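Local coordinates for putative flagellar motor switch protein FliN (PDB 1O6A), which probably serves as a component of the flagellar motor switch, building part of the C-ring through its C-terminal domain, at residues V25-T30 against L48-G53; I65-V70 against I81-S86; L21-E26 against I58-K63. One frame throughout, in Å; residues are numbered along the deposited sequence. Where two conformers were deposited one is given.

Contact 1: residues V25-T30 against L48-G53; sequences VELGRT and LDKLTG
Asp-49 meets the backbone of Arg-29 with both its main chain and its carboxylate. Asp-49 N donates to Arg-29 O at 2.9 Å. In return Arg-29 N gives Asp-49 OD1 a nearly straight bond of 3.0 Å, arriving from above the carboxylate plane. A chi1 of 66° tucks CG of Asp-49 between its own N and carbonyl carbon, which brings OD1 back over Arg-29. The contact joins strands 20-33 and 45-51 close to where each turns a corner, at Leu-27 and at Asp-49. Strand 20-33 also forms an antiparallel ladder with the second subunit, so the sheet continues across the dimer interface. Leu-48 can be followed outward. Leu-48 CB lies 3.9 Å from Arg-29 O. Beyond CG the side chain forks. Leu-48 CD1 reaches Leu-27 CD2 at 3.8 Å in the Leu-27 conformer described, the two leucines crossing at about a right angle. Leu-48 CD2 rests 3.9 Å from Arg-29 C, and also touches Gly-28 C and Thr-30 CG2. Gly-28 has backbone angles that call for glycine, and a CB there would crowd Leu-48 and Lys-50. The Arg-29 guanidinium grips Glu-26 side-on, with Arg-29 NE 2.8 Å from Glu-26 OE1 and NH2 2.9 Å from OE2.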
loop_
_atom_site.group_PDB
_atom_site.type_symbol
_atom_site.label_atom_id
_atom_site.label_comp_id
_atom_site.label_asym_id
_atom_site.label_seq_id
_atom_site.Cartn_x
_atom_site.Cartn_y
_atom_site.Cartn_z
ATOM N N VAL A 25 0.574 -0.740 -3.476
ATOM C CA VAL A 25 -0.172 0.460 -3.676
ATOM C C VAL A 25 -0.810 0.790 -2.329
ATOM O O VAL A 25 -1.476 -0.054 -1.687
ATOM C CB VAL A 25 -1.216 0.275 -4.741
ATOM C CG1 VAL A 25 -2.109 1.499 -4.868
ATOM C CG2 VAL A 25 -0.560 -0.079 -6.103
ATOM N N GLU A 26 -0.549 2.007 -1.870
ATOM C CA GLU A 26 -0.962 2.457 -0.530
ATOM C C GLU A 26 -2.013 3.535 -0.639
ATOM O O GLU A 26 -1.916 4.479 -1.433
ATOM C CB GLU A 26 0.217 3.058 0.231
ATOM C CG GLU A 26 1.300 2.075 0.587
ATOM C CD GLU A 26 2.369 2.653 1.488
ATOM O OE1 GLU A 26 2.231 3.811 1.941
ATOM O OE2 GLU A 26 3.346 1.923 1.774
ATOM N N LEU A 27 -3.022 3.390 0.210
ATOM C CA LEU A 27 -4.079 4.383 0.349
ATOM C C LEU A 27 -3.631 5.468 1.313
ATOM O O LEU A 27 -4.109 6.576 1.262
ATOM C CB LEU A 27 -5.352 3.772 0.914
ATOM C CG LEU A 27 -6.429 4.832 1.236
ATOM C CD1 LEU A 27 -6.853 5.607 -0.034
ATOM C CD2 LEU A 27 -7.590 4.189 1.891
ATOM N N GLY A 28 -2.729 5.138 2.222
ATOM C CA GLY A 28 -2.269 6.116 3.178
ATOM C C GLY A 28 -1.646 5.461 4.387
ATOM O O GLY A 28 -1.665 4.225 4.534
ATOM N N ARG A 29 -1.103 6.323 5.238
ATOM C CA ARG A 29 -0.434 5.916 6.471
ATOM C C ARG A 29 -0.855 6.738 7.662
ATOM O O ARG A 29 -1.368 7.838 7.530
ATOM C CB ARG A 29 1.081 6.104 6.300
ATOM C CG ARG A 29 1.695 5.369 5.144
ATOM C CD ARG A 29 3.222 5.454 5.164
ATOM N NE ARG A 29 3.780 4.616 4.099
ATOM C CZ ARG A 29 5.061 4.332 3.967
ATOM N NH1 ARG A 29 5.948 4.792 4.828
ATOM N NH2 ARG A 29 5.465 3.553 2.979
ATOM N N THR A 30 -0.631 6.183 8.848
ATOM C CA THR A 30 -0.698 6.928 10.088
ATOM C C THR A 30 0.175 6.223 11.111
ATOM O O THR A 30 0.931 5.327 10.761
ATOM C CB THR A 30 -2.166 7.117 10.561
ATOM O OG1 THR A 30 -2.210 7.968 11.713
ATOM C CG2 THR A 30 -2.813 5.824 10.981
ATOM N N LEU A 48 -6.257 8.411 7.966
ATOM C CA LEU A 48 -4.967 8.396 7.328
ATOM C C LEU A 48 -4.514 9.806 6.878
ATOM O O LEU A 48 -5.293 10.761 6.833
ATOM C CB LEU A 48 -5.021 7.479 6.119
ATOM C CG LEU A 48 -5.464 6.046 6.369
ATOM C CD1 LEU A 48 -5.732 5.383 4.987
ATOM C CD2 LEU A 48 -4.434 5.329 7.194
ATOM N N ASP A 49 -3.234 9.898 6.566
ATOM C CA ASP A 49 -2.587 11.130 6.208
ATOM C C ASP A 49 -2.854 11.573 4.785
ATOM O O ASP A 49 -2.406 12.615 4.400
ATOM C CB ASP A 49 -1.056 11.050 6.492
ATOM C CG ASP A 49 -0.268 10.001 5.592
ATOM O OD1 ASP A 49 -0.808 9.279 4.680
ATOM O OD2 ASP A 49 0.987 9.852 5.767
ATOM N N LYS A 50 -3.679 10.860 4.065
ATOM C CA LYS A 50 -4.014 11.199 2.683
ATOM C C LYS A 50 -5.323 12.008 2.576
ATOM O O LYS A 50 -6.307 11.721 3.243
ATOM C CB LYS A 50 -4.096 9.905 1.886
ATOM C CG LYS A 50 -4.143 10.151 0.328
ATOM C CD LYS A 50 -4.114 8.866 -0.518
ATOM C CE LYS A 50 -2.722 8.190 -0.475
ATOM N NZ LYS A 50 -1.649 9.066 -0.962
ATOM N N LEU A 51 -5.301 13.051 1.752
ATOM C CA LEU A 51 -6.431 13.920 1.564
ATOM C C LEU A 51 -7.242 13.516 0.351
ATOM O O LEU A 51 -6.712 13.045 -0.643
ATOM C CB LEU A 51 -5.988 15.406 1.411
ATOM C CG LEU A 51 -5.140 15.968 2.565
ATOM C CD1 LEU A 51 -4.380 17.235 2.182
ATOM C CD2 LEU A 51 -5.947 16.203 3.785
ATOM N N THR A 52 -8.538 13.814 0.403
ATOM C CA THR A 52 -9.369 13.624 -0.774
ATOM C C THR A 52 -8.861 14.618 -1.825
ATOM O O THR A 52 -8.497 15.793 -1.554
ATOM C CB THR A 52 -10.870 13.819 -0.502
ATOM O OG1 THR A 52 -11.089 15.093 0.094
ATOM C CG2 THR A 52 -11.374 12.801 0.503
ATOM N N GLY A 53 -8.808 14.139 -3.036
ATOM C CA GLY A 53 -8.182 14.900 -4.084
ATOM C C GLY A 53 -6.765 14.444 -4.375
ATOM O O GLY A 53 -6.219 14.845 -5.394
#

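Contact 2: residues I65-V70 against I81-S86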
loop_
_atom_site.group_PDB
_atom_site.type_symbol
_atom_site.label_atom_id
_atom_site.label_comp_id
_atom_site.label_asym_id
_atom_site.label_seq_id
_atom_site.Cartn_x
_atom_site.Cartn_y
_atom_site.Cartn_z
ATOM N N ILE A 65 7.733 5.467 -6.480
ATOM C CA ILE A 65 8.129 5.894 -7.834
ATOM C C ILE A 65 6.994 6.525 -8.625
ATOM O O ILE A 65 7.230 7.142 -9.666
ATOM C CB ILE A 65 8.743 4.764 -8.639
ATOM C CG1 ILE A 65 7.764 3.651 -8.864
ATOM C CG2 ILE A 65 10.053 4.198 -8.005
ATOM C CD1 ILE A 65 7.923 3.087 -10.239
ATOM N N ALA A 66 5.774 6.372 -8.147
ATOM C CA ALA A 66 4.605 6.809 -8.896
ATOM C C ALA A 66 3.399 7.004 -7.995
ATOM O O ALA A 66 3.393 6.589 -6.831
ATOM C CB ALA A 66 4.293 5.810 -9.993
ATOM N N ARG A 67 2.409 7.700 -8.523
ATOM C CA ARG A 67 1.096 7.818 -7.869
ATOM C C ARG A 67 0.027 7.620 -8.924
ATOM O O ARG A 67 0.324 7.693 -10.142
ATOM C CB ARG A 67 0.982 9.174 -7.164
ATOM C CG ARG A 67 2.041 9.388 -6.069
ATOM C CD ARG A 67 1.678 10.450 -4.915
ATOM N NE ARG A 67 1.418 11.724 -5.526
ATOM C CZ ARG A 67 0.906 12.771 -4.888
ATOM N NH1 ARG A 67 0.630 12.684 -3.614
ATOM N NH2 ARG A 67 0.648 13.891 -5.550
ATOM N N GLY A 68 -1.186 7.291 -8.509
ATOM C CA GLY A 68 -2.229 7.045 -9.458
ATOM C C GLY A 68 -3.622 7.029 -8.908
ATOM O O GLY A 68 -3.883 7.381 -7.756
ATOM N N GLU A 69 -4.535 6.638 -9.768
ATOM C CA GLU A 69 -5.951 6.569 -9.431
ATOM C C GLU A 69 -6.452 5.132 -9.568
ATOM O O GLU A 69 -5.999 4.356 -10.398
ATOM C CB GLU A 69 -6.754 7.555 -10.284
ATOM C CG GLU A 69 -6.689 7.317 -11.772
ATOM C CD GLU A 69 -7.421 8.382 -12.606
ATOM O OE1 GLU A 69 -8.235 9.143 -12.028
ATOM O OE2 GLU A 69 -7.197 8.429 -13.836
ATOM N N VAL A 70 -7.358 4.756 -8.678
ATOM C CA VAL A 70 -7.877 3.392 -8.594
ATOM C C VAL A 70 -8.843 3.121 -9.733
ATOM O O VAL A 70 -9.691 3.955 -10.048
ATOM C CB VAL A 70 -8.572 3.157 -7.196
ATOM C CG1 VAL A 70 -8.988 1.708 -7.061
ATOM C CG2 VAL A 70 -7.639 3.521 -6.105
ATOM N N ILE A 81 -1.544 4.982 -13.641
ATOM C CA ILE A 81 -0.491 5.921 -13.254
ATOM C C ILE A 81 -0.868 7.347 -13.700
ATOM O O ILE A 81 -1.148 7.592 -14.884
ATOM C CB ILE A 81 0.863 5.465 -13.859
ATOM C CG1 ILE A 81 1.365 4.229 -13.106
ATOM C CG2 ILE A 81 1.903 6.579 -13.839
ATOM C CD1 ILE A 81 2.492 3.502 -13.793
ATOM N N THR A 82 -0.843 8.272 -12.751
ATOM C CA THR A 82 -1.075 9.692 -13.005
ATOM C C THR A 82 0.181 10.547 -12.804
ATOM O O THR A 82 0.236 11.659 -13.273
ATOM C CB THR A 82 -2.187 10.236 -12.153
ATOM O OG1 THR A 82 -1.891 10.084 -10.747
ATOM C CG2 THR A 82 -3.507 9.473 -12.399
ATOM N N GLU A 83 1.153 10.056 -12.040
ATOM C CA GLU A 83 2.390 10.770 -11.784
ATOM C C GLU A 83 3.488 9.713 -11.734
ATOM O O GLU A 83 3.335 8.677 -11.112
ATOM C CB GLU A 83 2.380 11.530 -10.450
ATOM C CG GLU A 83 1.338 12.631 -10.319
ATOM C CD GLU A 83 1.236 13.153 -8.901
ATOM O OE1 GLU A 83 2.266 13.163 -8.184
ATOM O OE2 GLU A 83 0.119 13.507 -8.483
ATOM N N ILE A 84 4.593 9.955 -12.385
ATOM C CA ILE A 84 5.712 8.990 -12.257
ATOM C C ILE A 84 7.055 9.666 -12.447
ATOM O O ILE A 84 7.148 10.611 -13.181
ATOM C CB ILE A 84 5.480 7.809 -13.209
ATOM C CG1 ILE A 84 6.451 6.659 -12.921
ATOM C CG2 ILE A 84 5.546 8.269 -14.697
ATOM C CD1 ILE A 84 6.032 5.370 -13.585
ATOM N N VAL A 85 8.098 9.183 -11.760
ATOM C CA VAL A 85 9.442 9.710 -11.976
ATOM C C VAL A 85 9.993 9.176 -13.286
ATOM O O VAL A 85 9.476 8.195 -13.853
ATOM C CB VAL A 85 10.374 9.379 -10.811
ATOM C CG1 VAL A 85 9.892 9.972 -9.492
ATOM C CG2 VAL A 85 10.561 7.896 -10.665
ATOM N N SER A 86 11.049 9.809 -13.784
ATOM C CA SER A 86 11.680 9.364 -15.036
ATOM C C SER A 86 12.242 7.939 -14.893
ATOM O O SER A 86 12.554 7.497 -13.776
ATOM C CB SER A 86 12.799 10.306 -15.458
ATOM O OG SER A 86 13.920 10.136 -14.606
#
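A beta hairpin made by strands 63-73 and 76-84 brings Arg-67 opposite Glu-83 as an antiparallel hydrogen-bonded pair. A classic beta bulge interrupts it, because Thr-82 and Glu-83 both face Arg-67. Arg-67 O therefore takes two backbone N-H groups, Thr-82 N at 2.9 Å and Glu-83 N at 3.1 Å. Arg-67 N closes the pair by donating to Glu-83 O at 2.9 Å. The two side chains run side by side and end in a salt bridge. Arg-67 bends at chi3 (-58°), which lays its NE and NH2 edge against the Glu-83 carboxylate. Arg-67 NE meets Glu-83 OE1 at 3.1 Å from above the carboxylate plane, and Arg-67 NH2 meets Glu-83 OE2 at 3.0 Å on its syn lone pair. The two flat groups stand 65° apart. The sheet's other face carries Ala-66 and Ile-84, with CB of Ala-66 3.7 Å from CG1 of Ile-84. Val-85 N donates to Ile-65 O at 3.1 Å. Met-40 of the second subunit also packs on Ile-65. Strand 56-60 flanks strand 63-73 on its other side, where Ala-66 touches Ile-58. Helix 87-94 follows directly, N-capped by Ser-86, and packs on Ile-65 and Ile-84.

Contact 3: residues L21-E26 against I58-K63; sequences LKVTVE and ILVNGK
Val-23 and Ile-58 lie side by side at the apolar centre, with Val-23 CG1 4.0 Å from Ile-58 CG2. Val-60 continues the row. Val-60 CG2 lies 4.1 Å from Val-23 CG2, and Val-60 CG1 touches Leu-21 CD1 at 3.8 Å. Val-25 closes the other end against Ile-58 CG1. Leu-94 of helix 87-94 packs on Leu-21 and Val-60, while Val-79 of strand 76-84 packs on Val-25 and Ile-58. The frame is a pair of neighbouring antiparallel strands, 20-33 and 56-60, in a four-stranded sheet. Thr-24 and Leu-59 form its hydrogen-bonded pair, and Leu-59 N to Thr-24 O is almost straight (177°). The other edge of strand 20-33 pairs with the second subunit. On the opposite face Leu-59 CD1 lies 3.8 Å from Glu-26 CD, the two side chains crossing at about a right angle. With an alanine in place of Glu-26, Leu-59 CD1 would probably lose this packing and the Arg-29 guanidinium its carboxylate mate. In the Thr-24 conformer described, OG1 of Thr-24 hydrogen-bonds to a water at 2.8 Å. That water also donates to Lys-22 O and accepts from Gly-62 N, tying strand 20-33 to the type I' turn from Val-60 to Lys-63. At the turn Asn-61 N donates to Lys-22 O at 2.8 Å. A chi1 of -67° sets CG of Asn-61 beside its own N, and OD1 takes Lys-22 N at 3.0 Å much as a backbone carbonyl would. Asn-61 ND2 lies against Leu-21 CD2.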
loop_
_atom_site.group_PDB
_atom_site.type_symbol
_atom_site.label_atom_id
_atom_site.label_comp_id
_atom_site.label_asym_id
_atom_site.label_seq_id
_atom_site.Cartn_x
_atom_site.Cartn_y
_atom_site.Cartn_z
ATOM N N LEU A 21 9.995 -7.589 -9.233
ATOM C CA LEU A 21 9.997 -6.540 -8.258
ATOM C C LEU A 21 8.646 -6.528 -7.612
ATOM O O LEU A 21 7.626 -6.805 -8.260
ATOM C CB LEU A 21 10.258 -5.192 -8.931
ATOM C CG LEU A 21 11.629 -5.021 -9.589
ATOM C CD1 LEU A 21 11.707 -3.653 -10.200
ATOM C CD2 LEU A 21 12.683 -5.189 -8.569
ATOM N N LYS A 22 8.644 -6.212 -6.323
ATOM C CA LYS A 22 7.412 -6.141 -5.550
ATOM C C LYS A 22 6.784 -4.756 -5.610
ATOM O O LYS A 22 7.403 -3.777 -5.211
ATOM C CB LYS A 22 7.707 -6.491 -4.099
ATOM C CG LYS A 22 6.464 -6.670 -3.242
ATOM C CD LYS A 22 5.842 -8.055 -3.487
ATOM C CE LYS A 22 4.384 -7.946 -3.936
ATOM N NZ LYS A 22 3.770 -9.298 -4.065
ATOM N N VAL A 23 5.537 -4.685 -6.070
ATOM C CA VAL A 23 4.823 -3.432 -6.186
ATOM C C VAL A 23 3.708 -3.432 -5.150
ATOM O O VAL A 23 2.994 -4.423 -4.996
ATOM C CB VAL A 23 4.251 -3.276 -7.600
ATOM C CG1 VAL A 23 3.506 -1.965 -7.750
ATOM C CG2 VAL A 23 5.355 -3.399 -8.622
ATOM N N THR A 24 3.613 -2.337 -4.407
ATOM C CA THR A 24 2.583 -2.116 -3.382
ATOM C C THR A 24 1.892 -0.796 -3.676
ATOM O O THR A 24 2.552 0.175 -4.073
ATOM C CB THR A 24 3.216 -2.080 -1.956
ATOM O OG1 THR A 24 4.227 -1.063 -1.880
ATOM C CG2 THR A 24 3.961 -3.349 -1.608
ATOM N N VAL A 25 0.574 -0.740 -3.476
ATOM C CA VAL A 25 -0.172 0.460 -3.676
ATOM C C VAL A 25 -0.810 0.790 -2.329
ATOM O O VAL A 25 -1.476 -0.054 -1.687
ATOM C CB VAL A 25 -1.216 0.275 -4.741
ATOM C CG1 VAL A 25 -2.109 1.499 -4.868
ATOM C CG2 VAL A 25 -0.560 -0.079 -6.103
ATOM N N GLU A 26 -0.549 2.007 -1.870
ATOM C CA GLU A 26 -0.962 2.457 -0.530
ATOM C C GLU A 26 -2.013 3.535 -0.639
ATOM O O GLU A 26 -1.916 4.479 -1.433
ATOM C CB GLU A 26 0.217 3.058 0.231
ATOM C CG GLU A 26 1.300 2.075 0.587
ATOM C CD GLU A 26 2.369 2.653 1.488
ATOM O OE1 GLU A 26 2.231 3.811 1.941
ATOM O OE2 GLU A 26 3.346 1.923 1.774
ATOM N N ILE A 58 2.353 4.456 -5.203
ATOM C CA ILE A 58 2.794 3.218 -5.826
ATOM C C ILE A 58 4.255 3.039 -5.517
ATOM O O ILE A 58 5.058 3.876 -5.898
ATOM C CB ILE A 58 2.617 3.296 -7.352
ATOM C CG1 ILE A 58 1.149 3.559 -7.707
ATOM C CG2 ILE A 58 3.123 2.029 -8.018
ATOM C CD1 ILE A 58 0.987 4.111 -9.075
ATOM N N LEU A 59 4.565 1.998 -4.746
ATOM C CA LEU A 59 5.925 1.739 -4.272
ATOM C C LEU A 59 6.463 0.482 -4.948
ATOM O O LEU A 59 5.731 -0.497 -5.138
ATOM C CB LEU A 59 5.943 1.547 -2.763
ATOM C CG LEU A 59 5.612 2.827 -1.982
ATOM C CD1 LEU A 59 4.111 3.021 -1.864
ATOM C CD2 LEU A 59 6.288 2.807 -0.633
ATOM N N VAL A 60 7.752 0.504 -5.251
ATOM C CA VAL A 60 8.409 -0.635 -5.846
ATOM C C VAL A 60 9.560 -0.952 -4.924
ATOM O O VAL A 60 10.368 -0.075 -4.627
ATOM C CB VAL A 60 8.826 -0.368 -7.305
ATOM C CG1 VAL A 60 9.532 -1.612 -7.883
ATOM C CG2 VAL A 60 7.621 -0.064 -8.144
ATOM N N ASN A 61 9.596 -2.191 -4.410
ATOM C CA ASN A 61 10.505 -2.561 -3.335
ATOM C C ASN A 61 10.624 -1.460 -2.283
ATOM O O ASN A 61 11.719 -1.103 -1.868
ATOM C CB ASN A 61 11.888 -2.923 -3.898
ATOM C CG ASN A 61 11.885 -4.183 -4.721
ATOM O OD1 ASN A 61 10.889 -4.888 -4.829
ATOM N ND2 ASN A 61 13.033 -4.482 -5.314
ATOM N N GLY A 62 9.492 -0.897 -1.874
ATOM C CA GLY A 62 9.476 0.091 -0.800
ATOM C C GLY A 62 9.807 1.522 -1.179
ATOM O O GLY A 62 9.825 2.378 -0.321
ATOM N N LYS A 63 10.077 1.785 -2.454
ATOM C CA LYS A 63 10.452 3.129 -2.921
ATOM C C LYS A 63 9.284 3.738 -3.690
ATOM O O LYS A 63 8.716 3.097 -4.542
ATOM C CB LYS A 63 11.669 3.040 -3.863
ATOM C CG LYS A 63 12.907 2.418 -3.228
ATOM C CD LYS A 63 13.575 3.344 -2.221
ATOM C CE LYS A 63 14.821 2.647 -1.598
ATOM N NZ LYS A 63 15.362 3.376 -0.396
HETATM O O HOH W 1 6.756 -2.119 -2.606
#

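Contacts 1 and 3 start from the same part of the chain and share Val-25 and Glu-26 on strand 20-33. Both close before contact 2 opens. Contacts 2 and 3 have centres about 11 Å apart and meet where strand 63-73 pairs with strand 56-60, with Ala-66 O 2.9 Å from Ile-58 N in a probable hydrogen bond. Together they span the four-stranded antiparallel sheet, ordered 20-33, 56-60, 63-73, 76-84. Contact 1 lies apart, its centre about 15 Å from that of contact 3 and 14 Å from that of contact 2. It ties strand 45-51 to the strand that is outermost within this chain. All three touch the second subunit, consistent with an intertwined dimer.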